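Local coordinates for uncharacterized protein (Peptoclostridium difficile, PDB 6N7M) that is of unknown function but is probably exported, and assembles from two copies of a small helical-hairpin chain, at residues V32-Y40 / G83-T91. Residues are numbered along the deposited sequence; the frame is centred on the assembly and turned at random.
Sequences VEHYTYEEY and GLKIMKPIT
Tyr35 lies across the extended chain 86–89, with the aliphatic stem of Lys88 over one ring face: Lys88 CG sits 4.0 Å from the centroid of the Tyr35 ring in a CH-pi contact. The opposite face is covered by CD1 of Tyr40, so the phenol is sandwiched between a methylene chain and a second ring. Beyond it, Pro89 CD approaches Tyr35 OH at 3.2 Å. Ile86 reaches the next aromatic group, its CD1 resting on a face of Tyr40, 3.6 Å from Tyr40 CE2; a beta-branched residue suits this place, since its CG2 can meet Tyr35 CD2 as well. Lys88 runs extended as far as CE, with CG anti to its N (chi1 -168°), before turning at its end, and lays CE 3.4 Å from Glu39 OE1; a long methylene stem can thus cover the tyrosine face while the charged end goes on to Glu39. The ammonium and the carboxylate may attract each other weakly, but they form no salt bridge.

The backbones fix this packing. Lys88 N donates to Glu33 O (2.9 Å) and Tyr35 N to Ile86 O (3.0 Å). A water joins Tyr35 O, Leu84 O and Ile86 N. His34 ND1 gives a nearly straight bond to Val32 O, which lies in the ring plane, so the bond fixes the rotation of the imidazole. Thr36 and Glu39 exchange bonds as a capping box, opening helix 37–51. Ile86 also packs on helix 62–82, while Met87, a selenomethionine, packs its CG against Val32 CG1 of its own chain and touches Met72 of the second subunit. The two backbone bonds flank His34 and Met87, the non-hydrogen-bonded pair of an isolated antiparallel bridge that ties together the segments before helix 37–51 and after helix 62–82 of an alpha-helical hairpin.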
loop_
_atom_site.group_PDB
_atom_site.type_symbol
_atom_site.label_atom_id
_atom_site.label_comp_id
_atom_site.label_asym_id
_atom_site.label_seq_id
_atom_site.Cartn_x
_atom_site.Cartn_y
_atom_site.Cartn_z
ATOM N N VAL A 32 6.015 10.748 -6.233
ATOM C CA VAL A 32 5.624 9.591 -5.375
ATOM C C VAL A 32 4.949 8.574 -6.286
ATOM O O VAL A 32 4.038 8.985 -7.052
ATOM C CB VAL A 32 4.693 9.998 -4.220
ATOM C CG1 VAL A 32 4.215 8.781 -3.437
ATOM C CG2 VAL A 32 5.334 11.018 -3.296
ATOM N N GLU A 33 5.374 7.318 -6.187
ATOM C CA GLU A 33 4.823 6.254 -7.037
ATOM C C GLU A 33 3.357 6.117 -6.655
ATOM O O GLU A 33 3.097 5.969 -5.493
ATOM C CB GLU A 33 5.591 4.939 -6.866
ATOM C CG GLU A 33 5.212 3.886 -7.894
ATOM C CD GLU A 33 5.667 4.214 -9.306
ATOM O OE1 GLU A 33 6.657 4.960 -9.428
ATOM O OE2 GLU A 33 5.015 3.748 -10.281
ATOM N N HIS A 34 2.462 6.221 -7.616
ATOM C CA HIS A 34 1.036 6.118 -7.257
ATOM C C HIS A 34 0.302 5.254 -8.256
ATOM O O HIS A 34 0.791 5.056 -9.320
ATOM C CB HIS A 34 0.407 7.494 -7.121
ATOM C CG HIS A 34 0.485 8.308 -8.354
ATOM N ND1 HIS A 34 1.616 8.977 -8.725
ATOM C CD2 HIS A 34 -0.436 8.578 -9.289
ATOM C CE1 HIS A 34 1.389 9.621 -9.833
ATOM N NE2 HIS A 34 0.137 9.402 -10.185
ATOM N N TYR A 35 -0.854 4.782 -7.858
ATOM C CA TYR A 35 -1.678 3.891 -8.700
ATOM C C TYR A 35 -2.314 4.615 -9.880
ATOM O O TYR A 35 -2.702 5.801 -9.743
ATOM C CB TYR A 35 -2.846 3.331 -7.894
ATOM C CG TYR A 35 -2.495 2.206 -6.960
ATOM C CD1 TYR A 35 -2.368 0.923 -7.449
ATOM C CD2 TYR A 35 -2.334 2.416 -5.602
ATOM C CE1 TYR A 35 -2.133 -0.157 -6.621
ATOM C CE2 TYR A 35 -2.060 1.352 -4.760
ATOM C CZ TYR A 35 -1.956 0.065 -5.274
ATOM O OH TYR A 35 -1.695 -1.000 -4.475
ATOM N N THR A 36 -2.506 3.847 -10.935
ATOM C CA THR A 36 -3.329 4.298 -12.087
ATOM C C THR A 36 -4.739 3.839 -11.728
ATOM O O THR A 36 -4.887 3.020 -10.813
ATOM C CB THR A 36 -2.906 3.708 -13.439
ATOM O OG1 THR A 36 -3.166 2.306 -13.485
ATOM C CG2 THR A 36 -1.437 3.912 -13.750
ATOM N N TYR A 37 -5.732 4.385 -12.410
ATOM C CA TYR A 37 -7.120 3.962 -12.158
ATOM C C TYR A 37 -7.199 2.449 -12.383
ATOM O O TYR A 37 -7.775 1.722 -11.544
ATOM C CB TYR A 37 -8.051 4.750 -13.076
ATOM C CG TYR A 37 -9.493 4.399 -12.861
ATOM C CD1 TYR A 37 -10.046 3.268 -13.411
ATOM C CD2 TYR A 37 -10.273 5.175 -12.024
ATOM C CE1 TYR A 37 -11.371 2.939 -13.183
ATOM C CE2 TYR A 37 -11.599 4.853 -11.772
ATOM C CZ TYR A 37 -12.144 3.729 -12.353
ATOM O OH TYR A 37 -13.437 3.417 -12.080
ATOM N N GLU A 38 -6.644 1.978 -13.501
ATOM C CA GLU A 38 -6.731 0.530 -13.846
ATOM C C GLU A 38 -6.063 -0.330 -12.771
ATOM O O GLU A 38 -6.638 -1.377 -12.431
ATOM C CB GLU A 38 -6.075 0.264 -15.195
ATOM C CG GLU A 38 -5.967 -1.198 -15.576
ATOM C CD GLU A 38 -5.590 -1.419 -17.035
ATOM O OE1 GLU A 38 -5.993 -0.603 -17.893
ATOM O OE2 GLU A 38 -4.861 -2.383 -17.301
ATOM N N GLU A 39 -4.877 0.076 -12.323
ATOM C CA GLU A 39 -4.127 -0.693 -11.313
ATOM C C GLU A 39 -4.918 -0.756 -10.010
ATOM O O GLU A 39 -4.993 -1.844 -9.411
ATOM C CB GLU A 39 -2.768 -0.048 -11.071
ATOM C CG GLU A 39 -1.753 -0.279 -12.164
ATOM C CD GLU A 39 -0.458 0.502 -11.960
ATOM O OE1 GLU A 39 -0.443 1.495 -11.140
ATOM O OE2 GLU A 39 0.536 0.146 -12.612
ATOM N N TYR A 40 -5.507 0.363 -9.600
ATOM C CA TYR A 40 -6.207 0.373 -8.303
ATOM C C TYR A 40 -7.522 -0.390 -8.411
ATOM O O TYR A 40 -7.917 -1.078 -7.444
ATOM C CB TYR A 40 -6.406 1.800 -7.839
ATOM C CG TYR A 40 -6.674 1.917 -6.368
ATOM C CD1 TYR A 40 -5.737 1.517 -5.429
ATOM C CD2 TYR A 40 -7.860 2.464 -5.905
ATOM C CE1 TYR A 40 -5.981 1.619 -4.074
ATOM C CE2 TYR A 40 -8.115 2.589 -4.552
ATOM C CZ TYR A 40 -7.169 2.178 -3.630
ATOM O OH TYR A 40 -7.387 2.321 -2.292
ATOM N N GLY A 83 -7.947 13.347 -9.715
ATOM C CA GLY A 83 -6.495 13.108 -9.875
ATOM C C GLY A 83 -5.849 12.686 -8.569
ATOM O O GLY A 83 -4.636 12.967 -8.350
ATOM N N LEU A 84 -6.628 12.070 -7.690
ATOM C CA LEU A 84 -6.083 11.585 -6.391
ATOM C C LEU A 84 -4.882 10.655 -6.630
ATOM O O LEU A 84 -4.923 9.798 -7.521
ATOM C CB LEU A 84 -7.191 10.891 -5.590
ATOM C CG LEU A 84 -6.742 10.332 -4.239
ATOM C CD1 LEU A 84 -6.345 11.449 -3.286
ATOM C CD2 LEU A 84 -7.801 9.468 -3.608
ATOM N N LYS A 85 -3.784 10.935 -5.935
ATOM C CA LYS A 85 -2.538 10.149 -5.994
ATOM C C LYS A 85 -2.524 9.222 -4.767
ATOM O O LYS A 85 -2.441 9.717 -3.637
ATOM C CB LYS A 85 -1.322 11.092 -6.020
ATOM C CG LYS A 85 -1.306 12.125 -7.147
ATOM C CD LYS A 85 -1.252 11.519 -8.519
ATOM C CE LYS A 85 -1.379 12.530 -9.639
ATOM N NZ LYS A 85 -2.733 13.130 -9.687
ATOM N N ILE A 86 -2.799 7.943 -4.985
ATOM C CA ILE A 86 -2.804 6.908 -3.914
ATOM C C ILE A 86 -1.444 6.241 -4.008
ATOM O O ILE A 86 -1.171 5.620 -5.042
ATOM C CB ILE A 86 -3.956 5.905 -4.103
ATOM C CG1 ILE A 86 -5.297 6.642 -4.108
ATOM C CG2 ILE A 86 -3.908 4.816 -3.028
ATOM C CD1 ILE A 86 -6.474 5.752 -4.378
HETATM N N MSE A 87 -0.611 6.425 -2.986
HETATM C CA MSE A 87 0.748 5.864 -3.043
HETATM C C MSE A 87 0.714 4.358 -3.290
HETATM O O MSE A 87 -0.060 3.648 -2.626
HETATM C CB MSE A 87 1.522 6.170 -1.761
HETATM C CG MSE A 87 2.918 5.620 -1.824
HETATM SE SE MSE A 87 3.885 6.206 -0.251
HETATM C CE MSE A 87 2.776 5.676 1.267
ATOM N N LYS A 88 1.546 3.911 -4.232
ATOM C CA LYS A 88 1.602 2.475 -4.624
ATOM C C LYS A 88 2.710 1.800 -3.830
ATOM O O LYS A 88 3.741 2.418 -3.581
ATOM C CB LYS A 88 1.861 2.378 -6.132
ATOM C CG LYS A 88 1.686 1.025 -6.777
ATOM C CD LYS A 88 1.816 1.072 -8.280
ATOM C CE LYS A 88 1.515 -0.253 -8.943
ATOM N NZ LYS A 88 2.465 -1.303 -8.494
ATOM N N PRO A 89 2.542 0.531 -3.398
ATOM C CA PRO A 89 3.623 -0.160 -2.705
ATOM C C PRO A 89 4.827 -0.291 -3.651
ATOM O O PRO A 89 4.637 -0.385 -4.866
ATOM C CB PRO A 89 3.056 -1.549 -2.377
ATOM C CG PRO A 89 1.548 -1.411 -2.523
ATOM C CD PRO A 89 1.327 -0.290 -3.517
ATOM N N ILE A 90 6.032 -0.277 -3.086
ATOM C CA ILE A 90 7.279 -0.560 -3.858
ATOM C C ILE A 90 7.797 -1.915 -3.355
ATOM O O ILE A 90 7.798 -2.118 -2.099
ATOM C CB ILE A 90 8.333 0.561 -3.710
ATOM C CG1 ILE A 90 7.799 1.905 -4.208
ATOM C CG2 ILE A 90 9.623 0.172 -4.415
ATOM C CD1 ILE A 90 8.843 3.018 -4.234
ATOM N N THR A 91 8.150 -2.807 -4.292
ATOM C CA THR A 91 8.707 -4.161 -4.003
ATOM C C THR A 91 10.235 -4.078 -4.078
ATOM O O THR A 91 10.743 -3.220 -4.839
ATOM C CB THR A 91 8.184 -5.206 -4.989
ATOM O OG1 THR A 91 6.765 -5.103 -5.068
ATOM C CG2 THR A 91 8.577 -6.615 -4.618
HETATM O O HOH W 1 -3.454 7.052 -7.630
#